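Local coordinates for protein ubiquitin-activating enzyme E1-like (Saccharomyces cerevisiae, PDB 3ONH) that contributes this ubiquitin-fold domain to the dimeric E1 enzyme, formed with AOS1, that activates the ubiquitin-like modifier SMT3 in an ATP-dependent reaction, at residues D24-V27 and L28-K32. Numbering follows the deposited sequence.
Sequences DFVV and LIREK
The backbone O of Val27 accepts the N-H of Glu31 at 2.9 Å, nearly straight at 169°, one of five successive i to i+4 bonds that make Asp24 to Lys32 one run of alpha helix. In this ubiquitin-fold domain the run belongs to helix 22-33, the principal helix packed on the mixed beta-sheet. Arg30 N to Val26 O is equally short at 2.9 Å, and Leu28 N to Asp24 O, Ile29 N to Phe25 O and Lys32 N to Leu28 O complete the ladder.

On the buried side, Ile29 lays its CD1 methyl over one face of the Phe25 ring as a CH-pi contact, 3.8 Å from the centroid, displaced over the face toward CE2, so that Ile29 CD1 lies 3.4 Å from Phe25 CE2. An extended Ile29 branch (chi2 173°) carries the methyl back along the helix to the ring. Leu63 touches Phe25 and Leu106 touches Ile29, so loops pack against this apolar pair.

One residue further on, Val26 places CG1 over a face of the Arg30 guanidinium, with NH2 3.8 Å away. The arginine chain starts extended and then bends at chi3 (-74°), which turns the flat group back along the helix toward the valine. Its NH2 also donates to the carbonyl O of Gln37, and NE makes a weak hydrogen bond to the carbonyl O of Pro36, tying the helix to the loop that follows it, which probably helps to fix the guanidinium's rotation.

On the exposed flank, Val27 and Glu31 lie side by side, with Glu31 CG 4.0 Å from Val27 CG1.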
loop_
_atom_site.group_PDB
_atom_site.type_symbol
_atom_site.label_atom_id
_atom_site.label_comp_id
_atom_site.label_asym_id
_atom_site.label_seq_id
_atom_site.Cartn_x
_atom_site.Cartn_y
_atom_site.Cartn_z
ATOM N N ASP A 24 3.821 2.144 9.102
ATOM C CA ASP A 24 2.644 1.425 9.564
ATOM C C ASP A 24 1.795 0.945 8.394
ATOM O O ASP A 24 1.220 -0.137 8.436
ATOM C CB ASP A 24 1.820 2.290 10.518
ATOM C CG ASP A 24 2.462 2.414 11.882
ATOM O OD1 ASP A 24 3.265 1.532 12.241
ATOM O OD2 ASP A 24 2.163 3.391 12.596
ATOM N N PHE A 25 1.725 1.754 7.347
ATOM C CA PHE A 25 0.939 1.396 6.179
ATOM C C PHE A 25 1.506 0.143 5.528
ATOM O O PHE A 25 0.764 -0.750 5.107
ATOM C CB PHE A 25 0.921 2.558 5.192
ATOM C CG PHE A 25 -0.196 2.485 4.191
ATOM C CD1 PHE A 25 -1.516 2.479 4.609
ATOM C CD2 PHE A 25 0.073 2.448 2.832
ATOM C CE1 PHE A 25 -2.545 2.425 3.694
ATOM C CE2 PHE A 25 -0.956 2.390 1.909
ATOM C CZ PHE A 25 -2.268 2.382 2.343
ATOM N N VAL A 26 2.832 0.081 5.461
ATOM C CA VAL A 26 3.530 -1.058 4.882
ATOM C C VAL A 26 3.301 -2.375 5.637
ATOM O O VAL A 26 3.032 -3.418 5.033
ATOM C CB VAL A 26 5.035 -0.783 4.803
ATOM C CG1 VAL A 26 5.786 -2.049 4.480
ATOM C CG2 VAL A 26 5.314 0.288 3.760
ATOM N N VAL A 27 3.442 -2.332 6.953
ATOM C CA VAL A 27 3.143 -3.478 7.796
ATOM C C VAL A 27 1.707 -3.957 7.572
ATOM O O VAL A 27 1.462 -5.153 7.393
ATOM C CB VAL A 27 3.328 -3.131 9.284
ATOM C CG1 VAL A 27 3.114 -4.364 10.142
ATOM C CG2 VAL A 27 4.713 -2.550 9.523
ATOM N N LEU A 28 0.776 -3.007 7.561
ATOM C CA LEU A 28 -0.649 -3.271 7.385
ATOM C C LEU A 28 -0.925 -4.054 6.111
ATOM O O LEU A 28 -1.632 -5.057 6.119
ATOM C CB LEU A 28 -1.395 -1.944 7.307
ATOM C CG LEU A 28 -2.815 -1.834 7.862
ATOM C CD1 LEU A 28 -3.463 -0.571 7.327
ATOM C CD2 LEU A 28 -3.649 -3.047 7.507
ATOM N N ILE A 29 -0.385 -3.575 5.000
ATOM C CA ILE A 29 -0.654 -4.206 3.719
ATOM C C ILE A 29 0.052 -5.552 3.617
ATOM O O ILE A 29 -0.508 -6.533 3.129
ATOM C CB ILE A 29 -0.242 -3.292 2.564
ATOM C CG1 ILE A 29 -1.050 -1.993 2.627
ATOM C CG2 ILE A 29 -0.449 -3.998 1.241
ATOM C CD1 ILE A 29 -0.619 -0.952 1.635
ATOM N N ARG A 30 1.287 -5.603 4.094
ATOM C CA ARG A 30 2.043 -6.842 4.065
ATOM C C ARG A 30 1.327 -7.946 4.835
ATOM O O ARG A 30 1.143 -9.042 4.324
ATOM C CB ARG A 30 3.442 -6.639 4.639
ATOM C CG ARG A 30 4.294 -7.897 4.635
ATOM C CD ARG A 30 5.479 -7.762 5.572
ATOM N NE ARG A 30 6.514 -6.877 5.048
ATOM C CZ ARG A 30 6.980 -5.805 5.685
ATOM N NH1 ARG A 30 6.492 -5.468 6.873
ATOM N NH2 ARG A 30 7.932 -5.064 5.128
ATOM N N GLU A 31 0.925 -7.665 6.067
ATOM C CA GLU A 31 0.301 -8.699 6.892
ATOM C C GLU A 31 -1.085 -9.095 6.379
ATOM O O GLU A 31 -1.432 -10.272 6.352
ATOM C CB GLU A 31 0.227 -8.257 8.353
ATOM C CG GLU A 31 1.578 -7.866 8.947
ATOM C CD GLU A 31 2.277 -9.021 9.658
ATOM O OE1 GLU A 31 3.419 -8.825 10.137
ATOM O OE2 GLU A 31 1.683 -10.122 9.748
ATOM N N LYS A 32 -1.867 -8.107 5.963
ATOM C CA LYS A 32 -3.226 -8.352 5.490
ATOM C C LYS A 32 -3.274 -9.310 4.302
ATOM O O LYS A 32 -4.135 -10.190 4.256
ATOM C CB LYS A 32 -3.929 -7.028 5.161
ATOM C CG LYS A 32 -5.246 -7.160 4.411
ATOM C CD LYS A 32 -6.405 -7.519 5.321
ATOM C CE LYS A 32 -7.732 -7.475 4.564
ATOM N NZ LYS A 32 -8.896 -7.769 5.436
#